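Local atomic coordinates of exported protein (Bacteroides fragilis, PDB entry 4JX0), a protein that is of unknown function but binds magnesium and joins a BT_3987-like N-terminal domain to a second, F5/F8 type C-like beta domain. Residues Asn65-Val71 against Glu123-Thr129; Leu139-Ala145 against Tyr166-Leu172; Glu22-Gln28 against Ala160-Ser164. All coordinates share one frame; numbering follows the deposited sequence.

Contact 1 (Asn65-Val71 against Glu123-Thr129); sequences NELSFKV and ETTVKLT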
loop_
_atom_site.group_PDB
_atom_site.type_symbol
_atom_site.label_atom_id
_atom_site.label_comp_id
_atom_site.label_asym_id
_atom_site.label_seq_id
_atom_site.Cartn_x
_atom_site.Cartn_y
_atom_site.Cartn_z
ATOM N N ASN A 65 -9.650 -1.372 6.648
ATOM C CA ASN A 65 -10.750 -0.543 6.161
ATOM C C ASN A 65 -11.257 0.421 7.259
ATOM O O ASN A 65 -12.233 1.130 7.031
ATOM C CB ASN A 65 -11.897 -1.428 5.663
ATOM C CG ASN A 65 -12.543 -2.263 6.745
ATOM O OD1 ASN A 65 -11.869 -2.749 7.663
ATOM N ND2 ASN A 65 -13.846 -2.489 6.646
ATOM N N GLU A 66 -10.594 0.436 8.436
ATOM C CA GLU A 66 -10.923 1.280 9.580
ATOM C C GLU A 66 -9.797 2.275 9.845
ATOM O O GLU A 66 -8.630 1.888 9.811
ATOM C CB GLU A 66 -11.141 0.410 10.822
ATOM C CG GLU A 66 -12.330 -0.526 10.711
ATOM C CD GLU A 66 -12.469 -1.489 11.872
ATOM O OE1 GLU A 66 -11.598 -2.378 12.010
ATOM O OE2 GLU A 66 -13.463 -1.374 12.628
ATOM N N LEU A 67 -10.146 3.546 10.129
ATOM C CA LEU A 67 -9.194 4.606 10.445
ATOM C C LEU A 67 -9.503 5.103 11.834
ATOM O O LEU A 67 -10.581 5.652 12.044
ATOM C CB LEU A 67 -9.307 5.739 9.429
ATOM C CG LEU A 67 -8.415 5.623 8.213
ATOM C CD1 LEU A 67 -8.991 6.416 7.059
ATOM C CD2 LEU A 67 -6.994 6.099 8.536
ATOM N N SER A 68 -8.596 4.869 12.793
ATOM C CA SER A 68 -8.788 5.297 14.177
ATOM C C SER A 68 -8.057 6.624 14.407
ATOM O O SER A 68 -6.865 6.716 14.126
ATOM C CB SER A 68 -8.287 4.224 15.133
ATOM O OG SER A 68 -8.730 4.485 16.454
ATOM N N PHE A 69 -8.788 7.661 14.872
ATOM C CA PHE A 69 -8.249 8.996 15.137
ATOM C C PHE A 69 -8.239 9.286 16.622
ATOM O O PHE A 69 -9.260 9.093 17.273
ATOM C CB PHE A 69 -9.102 10.057 14.434
ATOM C CG PHE A 69 -9.105 9.948 12.936
ATOM C CD1 PHE A 69 -8.109 10.553 12.179
ATOM C CD2 PHE A 69 -10.090 9.231 12.280
ATOM C CE1 PHE A 69 -8.103 10.443 10.798
ATOM C CE2 PHE A 69 -10.089 9.137 10.890
ATOM C CZ PHE A 69 -9.088 9.732 10.160
ATOM N N LYS A 70 -7.115 9.793 17.148
ATOM C CA LYS A 70 -6.988 10.151 18.565
ATOM C C LYS A 70 -7.613 11.525 18.805
ATOM O O LYS A 70 -7.369 12.442 18.017
ATOM C CB LYS A 70 -5.506 10.165 18.965
ATOM C CG LYS A 70 -5.264 10.209 20.464
ATOM C CD LYS A 70 -3.842 9.761 20.838
ATOM C CE LYS A 70 -2.799 10.821 20.586
ATOM N NZ LYS A 70 -1.429 10.334 20.891
ATOM N N VAL A 71 -8.425 11.673 19.860
ATOM C CA VAL A 71 -9.059 12.949 20.197
ATOM C C VAL A 71 -8.567 13.351 21.570
ATOM O O VAL A 71 -8.857 12.648 22.533
ATOM C CB VAL A 71 -10.601 12.889 20.141
ATOM C CG1 VAL A 71 -11.206 14.269 20.405
ATOM C CG2 VAL A 71 -11.084 12.326 18.808
ATOM N N GLU A 123 -7.709 11.505 26.624
ATOM C CA GLU A 123 -7.781 11.024 25.245
ATOM C C GLU A 123 -8.918 10.036 25.037
ATOM O O GLU A 123 -9.402 9.411 25.979
ATOM C CB GLU A 123 -6.469 10.321 24.835
ATOM C CG GLU A 123 -5.187 11.097 25.102
ATOM C CD GLU A 123 -3.907 10.433 24.617
ATOM O OE1 GLU A 123 -3.879 9.184 24.519
ATOM O OE2 GLU A 123 -2.916 11.159 24.372
ATOM N N THR A 124 -9.319 9.885 23.776
ATOM C CA THR A 124 -10.297 8.891 23.322
ATOM C C THR A 124 -10.017 8.648 21.824
ATOM O O THR A 124 -9.071 9.228 21.276
ATOM C CB THR A 124 -11.754 9.310 23.637
ATOM O OG1 THR A 124 -12.581 8.151 23.590
ATOM C CG2 THR A 124 -12.303 10.351 22.679
ATOM N N THR A 125 -10.809 7.786 21.181
ATOM C CA THR A 125 -10.662 7.515 19.755
ATOM C C THR A 125 -12.024 7.567 19.084
ATOM O O THR A 125 -13.036 7.207 19.693
ATOM C CB THR A 125 -9.964 6.150 19.474
ATOM O OG1 THR A 125 -10.649 5.101 20.152
ATOM C CG2 THR A 125 -8.500 6.140 19.868
ATOM N N VAL A 126 -12.028 7.991 17.814
ATOM C CA VAL A 126 -13.206 8.053 16.956
ATOM C C VAL A 126 -12.823 7.291 15.686
ATOM O O VAL A 126 -11.687 7.415 15.228
ATOM C CB VAL A 126 -13.704 9.491 16.702
ATOM C CG1 VAL A 126 -14.267 10.090 17.982
ATOM C CG2 VAL A 126 -12.608 10.379 16.140
ATOM N N LYS A 127 -13.714 6.431 15.183
ATOM C CA LYS A 127 -13.418 5.543 14.056
ATOM C C LYS A 127 -14.162 5.930 12.782
ATOM O O LYS A 127 -15.324 6.322 12.839
ATOM C CB LYS A 127 -13.797 4.097 14.437
ATOM C CG LYS A 127 -12.804 3.048 13.968
ATOM C CD LYS A 127 -13.341 1.622 14.130
ATOM C CE LYS A 127 -13.414 1.139 15.565
ATOM N NZ LYS A 127 -14.048 -0.200 15.667
ATOM N N LEU A 128 -13.486 5.776 11.633
ATOM C CA LEU A 128 -14.039 5.970 10.296
ATOM C C LEU A 128 -13.848 4.665 9.585
ATOM O O LEU A 128 -12.708 4.249 9.402
ATOM C CB LEU A 128 -13.334 7.117 9.558
ATOM C CG LEU A 128 -13.555 7.224 8.038
ATOM C CD1 LEU A 128 -15.037 7.164 7.655
ATOM C CD2 LEU A 128 -12.939 8.486 7.502
ATOM N N THR A 129 -14.943 3.999 9.224
ATOM C CA THR A 129 -14.884 2.713 8.544
ATOM C C THR A 129 -15.378 2.877 7.106
ATOM O O THR A 129 -16.464 3.418 6.886
ATOM C CB THR A 129 -15.688 1.673 9.324
ATOM O OG1 THR A 129 -15.251 1.685 10.689
ATOM C CG2 THR A 129 -15.558 0.270 8.740
#
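Leu128 O accepts the backbone N-H of Leu67 at 2.8 Å and also receives a CA-H contact from Glu66, whose CA lies 3.5 Å from it. The Leu67-Leu128 pair begins a ladder of six backbone hydrogen bonds that continues through Phe69-Val126 and Val71-Thr124, with the strand axes antiparallel at 159°. Side chains alternate between two faces. On one, Val71 and Val126 cross at about a right angle, and their CG2 atoms meet at 3.6 Å; Val71 has CG1 anti to the backbone N (chi1 -176°), leaving CG2 to make this contact. The Phe69 ring runs alongside Leu128 and presents its edge, CE2 lying 4.0 Å from Leu128 CB. Leu85 of strand 81-87 and Ile146 of strand 142-150, in the same sheet, also touch Phe69. On the other face Lys127 NZ forms a weak hydrogen bond, part of a salt bridge, to Glu66 OE2 at 3.3 Å, but its stronger partner is Glu113. Farther along, Lys70 NZ and Glu123 OE2 make only a long salt bridge of 3.9 Å. Within the BT_3987-like N-terminal beta domain, the ladder fixes register and the largely apolar face builds the interior; the weak or long lysine-glutamate pairs probably add little.

Contact 2 (Leu139-Ala145 against Tyr166-Leu172); sequences LSGYVMA and YFVKLNL
Tyr142 and Met144 pair with Leu170 and Val168 through four backbone hydrogen bonds, the firmly packed half of this antiparallel contact between neighbouring strands of one sheet. The axes lie 4.7 Å apart at 169°. Met144, present as selenomethionine, has CG between the backbone N and the carbonyl carbon (chi1 61°), which lays it beside Val168, CG to CB 3.9 Å, with both side chains pointing the same way. On the reverse face Ala145 CB approaches the Phe167 ring obliquely, 3.6 Å from CE1. All of these residues are buried. Toward Leu139 the pairing lapses: Gly141 leads into the strand with a positive phi of 99°, and beyond it the backbones share no hydrogen bond. The side-chain contacts that remain are apolar. Leu139 CD2 meets Leu172 CD2 at 3.8 Å, the side chains crossing at about a right angle, while Leu172 CD1 stands at the edge of the Tyr142 ring, 4.4 Å from CE1. Leu139 and Ser140 are exposed there. Lys169 is only partly so; its fully extended chain starts with CG 3.6 Å from Tyr142 O. Strand 47-54 flanks 166-172, while on the outer side of 139-145 the backbone of Val143 bonds to Pro103 and Phe105; strand 81-87 adjoins strand 142-150. Helices 90-93 and 96-99 lie against the face of Val143, Ala145 and Phe167, where Leu91 and Met98 reach Phe167.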
loop_
_atom_site.group_PDB
_atom_site.type_symbol
_atom_site.label_atom_id
_atom_site.label_comp_id
_atom_site.label_asym_id
_atom_site.label_seq_id
_atom_site.Cartn_x
_atom_site.Cartn_y
_atom_site.Cartn_z
ATOM N N LEU A 139 -9.997 5.714 -11.371
ATOM C CA LEU A 139 -8.525 5.622 -11.284
ATOM C C LEU A 139 -7.863 6.872 -10.702
ATOM O O LEU A 139 -6.825 6.743 -10.041
ATOM C CB LEU A 139 -7.902 5.321 -12.647
ATOM C CG LEU A 139 -8.279 3.981 -13.278
ATOM C CD1 LEU A 139 -7.779 3.902 -14.712
ATOM C CD2 LEU A 139 -7.719 2.811 -12.482
ATOM N N SER A 140 -8.487 8.059 -10.898
ATOM C CA SER A 140 -8.009 9.335 -10.335
ATOM C C SER A 140 -7.980 9.296 -8.792
ATOM O O SER A 140 -7.274 10.091 -8.165
ATOM C CB SER A 140 -8.891 10.499 -10.790
ATOM O OG SER A 140 -9.476 10.266 -12.061
ATOM N N GLY A 141 -8.769 8.391 -8.217
ATOM C CA GLY A 141 -8.873 8.192 -6.788
ATOM C C GLY A 141 -10.094 8.911 -6.281
ATOM O O GLY A 141 -10.935 9.365 -7.062
ATOM N N TYR A 142 -10.202 8.989 -4.966
ATOM C CA TYR A 142 -11.271 9.693 -4.275
ATOM C C TYR A 142 -10.643 10.507 -3.180
ATOM O O TYR A 142 -9.551 10.178 -2.720
ATOM C CB TYR A 142 -12.319 8.718 -3.713
ATOM C CG TYR A 142 -12.985 7.867 -4.769
ATOM C CD1 TYR A 142 -12.382 6.711 -5.240
ATOM C CD2 TYR A 142 -14.231 8.207 -5.283
ATOM C CE1 TYR A 142 -12.980 5.931 -6.220
ATOM C CE2 TYR A 142 -14.848 7.426 -6.256
ATOM C CZ TYR A 142 -14.218 6.286 -6.723
ATOM O OH TYR A 142 -14.784 5.488 -7.687
ATOM N N VAL A 143 -11.324 11.560 -2.754
ATOM C CA VAL A 143 -10.814 12.439 -1.711
ATOM C C VAL A 143 -11.931 12.785 -0.755
ATOM O O VAL A 143 -13.096 12.831 -1.150
ATOM C CB VAL A 143 -10.165 13.704 -2.330
ATOM C CG1 VAL A 143 -11.199 14.628 -2.965
ATOM C CG2 VAL A 143 -9.333 14.451 -1.300
HETATM N N MSE A 144 -11.589 13.010 0.506
HETATM C CA MSE A 144 -12.598 13.417 1.469
HETATM C C MSE A 144 -11.995 14.161 2.637
HETATM O O MSE A 144 -10.831 13.947 2.994
HETATM C CB MSE A 144 -13.400 12.229 1.986
HETATM C CG MSE A 144 -12.577 11.178 2.696
HETATM SE SE MSE A 144 -13.741 9.876 3.527
HETATM C CE MSE A 144 -14.264 10.860 5.001
ATOM N N ALA A 145 -12.821 15.029 3.236
ATOM C CA ALA A 145 -12.466 15.826 4.399
ATOM C C ALA A 145 -13.444 15.520 5.512
ATOM O O ALA A 145 -14.634 15.311 5.252
ATOM C CB ALA A 145 -12.492 17.303 4.050
ATOM N N TYR A 166 -9.417 16.782 9.195
ATOM C CA TYR A 166 -8.483 15.822 8.602
ATOM C C TYR A 166 -8.852 15.516 7.153
ATOM O O TYR A 166 -10.030 15.560 6.798
ATOM C CB TYR A 166 -8.485 14.527 9.417
ATOM C CG TYR A 166 -7.198 13.745 9.325
ATOM C CD1 TYR A 166 -6.996 12.820 8.314
ATOM C CD2 TYR A 166 -6.219 13.868 10.292
ATOM C CE1 TYR A 166 -5.827 12.073 8.245
ATOM C CE2 TYR A 166 -5.061 13.104 10.251
ATOM C CZ TYR A 166 -4.865 12.206 9.226
ATOM O OH TYR A 166 -3.684 11.512 9.201
ATOM N N PHE A 167 -7.839 15.192 6.328
ATOM C CA PHE A 167 -8.020 14.880 4.909
ATOM C C PHE A 167 -7.570 13.458 4.599
ATOM O O PHE A 167 -6.556 13.001 5.122
ATOM C CB PHE A 167 -7.242 15.880 4.051
ATOM C CG PHE A 167 -7.705 17.293 4.297
ATOM C CD1 PHE A 167 -8.892 17.754 3.749
ATOM C CD2 PHE A 167 -7.030 18.117 5.189
ATOM C CE1 PHE A 167 -9.360 19.037 4.024
ATOM C CE2 PHE A 167 -7.500 19.400 5.472
ATOM C CZ PHE A 167 -8.663 19.852 4.886
ATOM N N VAL A 168 -8.347 12.746 3.776
ATOM C CA VAL A 168 -8.050 11.369 3.387
ATOM C C VAL A 168 -8.165 11.268 1.883
ATOM O O VAL A 168 -9.132 11.774 1.313
ATOM C CB VAL A 168 -8.989 10.358 4.098
ATOM C CG1 VAL A 168 -8.638 8.923 3.729
ATOM C CG2 VAL A 168 -8.948 10.537 5.614
ATOM N N LYS A 169 -7.144 10.675 1.234
ATOM C CA LYS A 169 -7.145 10.419 -0.208
ATOM C C LYS A 169 -7.054 8.934 -0.416
ATOM O O LYS A 169 -6.147 8.281 0.118
ATOM C CB LYS A 169 -6.008 11.118 -0.978
ATOM C CG LYS A 169 -6.009 10.735 -2.473
ATOM C CD LYS A 169 -5.060 11.552 -3.307
ATOM C CE LYS A 169 -5.141 11.193 -4.770
ATOM N NZ LYS A 169 -4.159 11.970 -5.570
ATOM N N LEU A 170 -7.975 8.400 -1.216
ATOM C CA LEU A 170 -7.962 6.998 -1.564
ATOM C C LEU A 170 -7.337 6.892 -2.930
ATOM O O LEU A 170 -7.973 7.253 -3.915
ATOM C CB LEU A 170 -9.379 6.428 -1.534
ATOM C CG LEU A 170 -9.508 4.941 -1.795
ATOM C CD1 LEU A 170 -8.738 4.128 -0.774
ATOM C CD2 LEU A 170 -10.956 4.529 -1.797
ATOM N N ASN A 171 -6.066 6.455 -2.981
ATOM C CA ASN A 171 -5.322 6.285 -4.228
ATOM C C ASN A 171 -5.676 4.916 -4.811
ATOM O O ASN A 171 -5.606 3.906 -4.102
ATOM C CB ASN A 171 -3.810 6.423 -3.986
ATOM C CG ASN A 171 -2.989 6.440 -5.260
ATOM O OD1 ASN A 171 -3.108 7.359 -6.082
ATOM N ND2 ASN A 171 -2.176 5.404 -5.493
ATOM N N LEU A 172 -6.064 4.883 -6.093
ATOM C CA LEU A 172 -6.483 3.656 -6.751
ATOM C C LEU A 172 -5.536 3.336 -7.888
ATOM O O LEU A 172 -5.133 4.240 -8.619
ATOM C CB LEU A 172 -7.914 3.847 -7.257
ATOM C CG LEU A 172 -8.700 2.568 -7.471
ATOM C CD1 LEU A 172 -10.095 2.689 -6.921
ATOM C CD2 LEU A 172 -8.760 2.223 -8.920
#

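Contact 3 (Glu22-Gln28 against Ala160-Ser164); sequences EEDIREQ and ARTRS
Asp24 and Thr162 meet where the first turn of an N-terminal helix, with Glu22 at its N-cap position, docks on the loop between strands 157-159 and 165-174 of a beta domain whose family belongs to the E-set clan. The charged interactions centre on Asp24. Its OD1 forms a salt bridge with Arg163 NE at 3.0 Å; the N-H...O angle is 155°, the oxygen lies almost in the guanidinium plane, and it is approached on its syn side. The two side chains cross at about a right angle. The carboxylate of Asp24, in the first turn of the helix, would probably also be favoured by the helix dipole. Glu22 adds a contact of another sort: its CG sits over one face of the same guanidinium, 3.6 Å above the plane and offset toward the rim, while its OE1 bonds to Tyr39 OH. Arg163 also makes a cation-pi contact with Tyr42, so several groups limit how this side chain can turn.

Neutral donors supply two further hydrogen bonds. Thr162 OG1 donates to the anti lone pair of Asp24 OD2 at 2.6 Å. Asp24 places CG between its backbone N and carbonyl carbon (chi1 60°), and from there the carboxylate bridges Thr162 and Arg163 with a different oxygen for each. One turn later, Gln28 OE1 accepts Arg161 N at 3.0 Å in a bent bond of 139°.

Apolar and van der Waals contacts complete the interface. The Gln28 amide is nearly parallel to the Arg161 guanidinium, but the closer approach is to the aliphatic chain, with Gln28 NE2 3.5 Å from Arg161 CD. Between these polar groups, Ile25 directs CG2 at the loop, 4.2 Å from Ala160 CB.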
loop_
_atom_site.group_PDB
_atom_site.type_symbol
_atom_site.label_atom_id
_atom_site.label_comp_id
_atom_site.label_asym_id
_atom_site.label_seq_id
_atom_site.Cartn_x
_atom_site.Cartn_y
_atom_site.Cartn_z
ATOM N N GLU A 22 0.943 20.667 21.654
ATOM C CA GLU A 22 1.334 21.155 20.326
ATOM C C GLU A 22 1.443 22.674 20.362
ATOM O O GLU A 22 0.684 23.318 21.083
ATOM C CB GLU A 22 0.338 20.692 19.254
ATOM C CG GLU A 22 0.362 19.188 19.012
ATOM C CD GLU A 22 -0.513 18.319 19.897
ATOM O OE1 GLU A 22 -0.799 18.721 21.047
ATOM O OE2 GLU A 22 -0.899 17.218 19.445
ATOM N N GLU A 23 2.411 23.250 19.642
ATOM C CA GLU A 23 2.660 24.693 19.701
ATOM C C GLU A 23 1.438 25.541 19.302
ATOM O O GLU A 23 1.199 26.564 19.936
ATOM C CB GLU A 23 3.877 25.079 18.832
ATOM C CG GLU A 23 4.385 26.506 19.038
ATOM C CD GLU A 23 4.671 26.929 20.471
ATOM O OE1 GLU A 23 5.269 26.125 21.223
ATOM O OE2 GLU A 23 4.293 28.064 20.844
ATOM N N ASP A 24 0.671 25.124 18.285
ATOM C CA ASP A 24 -0.496 25.898 17.827
ATOM C C ASP A 24 -1.614 25.966 18.879
ATOM O O ASP A 24 -2.236 27.022 19.014
ATOM C CB ASP A 24 -1.062 25.355 16.504
ATOM C CG ASP A 24 -1.522 23.918 16.559
ATOM O OD1 ASP A 24 -0.669 23.031 16.796
ATOM O OD2 ASP A 24 -2.725 23.675 16.352
ATOM N N ILE A 25 -1.878 24.862 19.611
ATOM C CA ILE A 25 -2.922 24.866 20.639
ATOM C C ILE A 25 -2.342 25.451 21.946
ATOM O O ILE A 25 -3.117 25.972 22.740
ATOM C CB ILE A 25 -3.634 23.497 20.848
ATOM C CG1 ILE A 25 -2.716 22.437 21.446
ATOM C CG2 ILE A 25 -4.286 22.997 19.557
ATOM C CD1 ILE A 25 -3.195 21.957 22.724
ATOM N N ARG A 26 -1.001 25.416 22.154
ATOM C CA ARG A 26 -0.369 26.055 23.319
ATOM C C ARG A 26 -0.526 27.582 23.206
ATOM O O ARG A 26 -0.686 28.248 24.227
ATOM C CB ARG A 26 1.119 25.671 23.442
ATOM C CG ARG A 26 1.765 26.106 24.766
ATOM C CD ARG A 26 3.286 25.994 24.791
ATOM N NE ARG A 26 3.745 24.809 25.526
ATOM C CZ ARG A 26 3.996 23.609 25.002
ATOM N NH1 ARG A 26 3.843 23.397 23.696
ATOM N NH2 ARG A 26 4.404 22.610 25.778
ATOM N N GLU A 27 -0.498 28.130 21.968
ATOM C CA GLU A 27 -0.715 29.560 21.713
ATOM C C GLU A 27 -2.164 29.933 22.027
ATOM O O GLU A 27 -2.386 30.976 22.631
ATOM C CB GLU A 27 -0.378 29.942 20.260
ATOM C CG GLU A 27 1.112 30.057 19.986
ATOM C CD GLU A 27 1.489 30.297 18.533
ATOM O OE1 GLU A 27 0.592 30.636 17.727
ATOM O OE2 GLU A 27 2.690 30.161 18.205
ATOM N N GLN A 28 -3.146 29.090 21.631
ATOM C CA GLN A 28 -4.569 29.315 21.932
ATOM C C GLN A 28 -4.825 29.311 23.433
ATOM O O GLN A 28 -5.648 30.094 23.915
ATOM C CB GLN A 28 -5.480 28.254 21.299
ATOM C CG GLN A 28 -5.843 28.479 19.840
ATOM C CD GLN A 28 -7.067 27.668 19.474
ATOM O OE1 GLN A 28 -6.993 26.695 18.704
ATOM N NE2 GLN A 28 -8.229 28.061 20.018
ATOM N N ALA A 160 -10.840 23.089 19.193
ATOM C CA ALA A 160 -9.760 24.024 18.854
ATOM C C ALA A 160 -9.916 24.589 17.435
ATOM O O ALA A 160 -10.491 23.934 16.562
ATOM C CB ALA A 160 -8.408 23.345 18.993
ATOM N N ARG A 161 -9.424 25.821 17.216
ATOM C CA ARG A 161 -9.507 26.490 15.911
ATOM C C ARG A 161 -8.787 25.637 14.851
ATOM O O ARG A 161 -9.388 25.244 13.847
ATOM C CB ARG A 161 -8.918 27.920 15.995
ATOM C CG ARG A 161 -9.797 28.867 16.812
ATOM C CD ARG A 161 -9.082 30.109 17.308
ATOM N NE ARG A 161 -9.950 30.904 18.183
ATOM C CZ ARG A 161 -9.609 32.050 18.773
ATOM N NH1 ARG A 161 -8.396 32.567 18.590
ATOM N NH2 ARG A 161 -10.477 32.688 19.550
ATOM N N THR A 162 -7.526 25.294 15.143
ATOM C CA THR A 162 -6.677 24.426 14.330
ATOM C C THR A 162 -6.773 22.990 14.864
ATOM O O THR A 162 -7.338 22.789 15.934
ATOM C CB THR A 162 -5.248 24.945 14.404
ATOM O OG1 THR A 162 -4.876 25.019 15.781
ATOM C CG2 THR A 162 -5.096 26.311 13.761
ATOM N N ARG A 163 -6.222 22.004 14.139
ATOM C CA ARG A 163 -6.223 20.579 14.521
ATOM C C ARG A 163 -7.650 20.031 14.816
ATOM O O ARG A 163 -7.822 19.219 15.719
ATOM C CB ARG A 163 -5.278 20.318 15.714
ATOM C CG ARG A 163 -3.828 20.586 15.371
ATOM C CD ARG A 163 -2.861 20.280 16.494
ATOM N NE ARG A 163 -1.468 20.293 16.032
ATOM C CZ ARG A 163 -0.859 19.304 15.382
ATOM N NH1 ARG A 163 -1.513 18.179 15.103
ATOM N NH2 ARG A 163 0.411 19.427 15.012
ATOM N N SER A 164 -8.657 20.470 14.043
ATOM C CA SER A 164 -10.048 20.011 14.172
ATOM C C SER A 164 -10.554 19.292 12.911
ATOM O O SER A 164 -11.659 18.745 12.947
ATOM C CB SER A 164 -10.970 21.190 14.468
ATOM O OG SER A 164 -10.896 22.194 13.466
#

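In the fold
Contacts 1 and 2 belong to the same large sheet and follow one another along the chain, their centres about 17 Å apart. They touch directly: the rings of Phe69 and Tyr166 meet edge-to-face, CE1 to CD1 3.6 Å, and Leu128 CD2 lies 3.7 Å from Met144 CE. Contact 3 fastens the chain's N-terminal helix to the same domain, away from both, its centre about 20 Å from that of contact 1 and about 25 Å from that of contact 2, whose second strand follows almost directly from its loop. The magnesium site of Ser208, Asp211, Asn213, Asn314 and Glu315 is remote from all three, though a magnesium ion lies about 4 Å from the Thr124 side chain in contact 1.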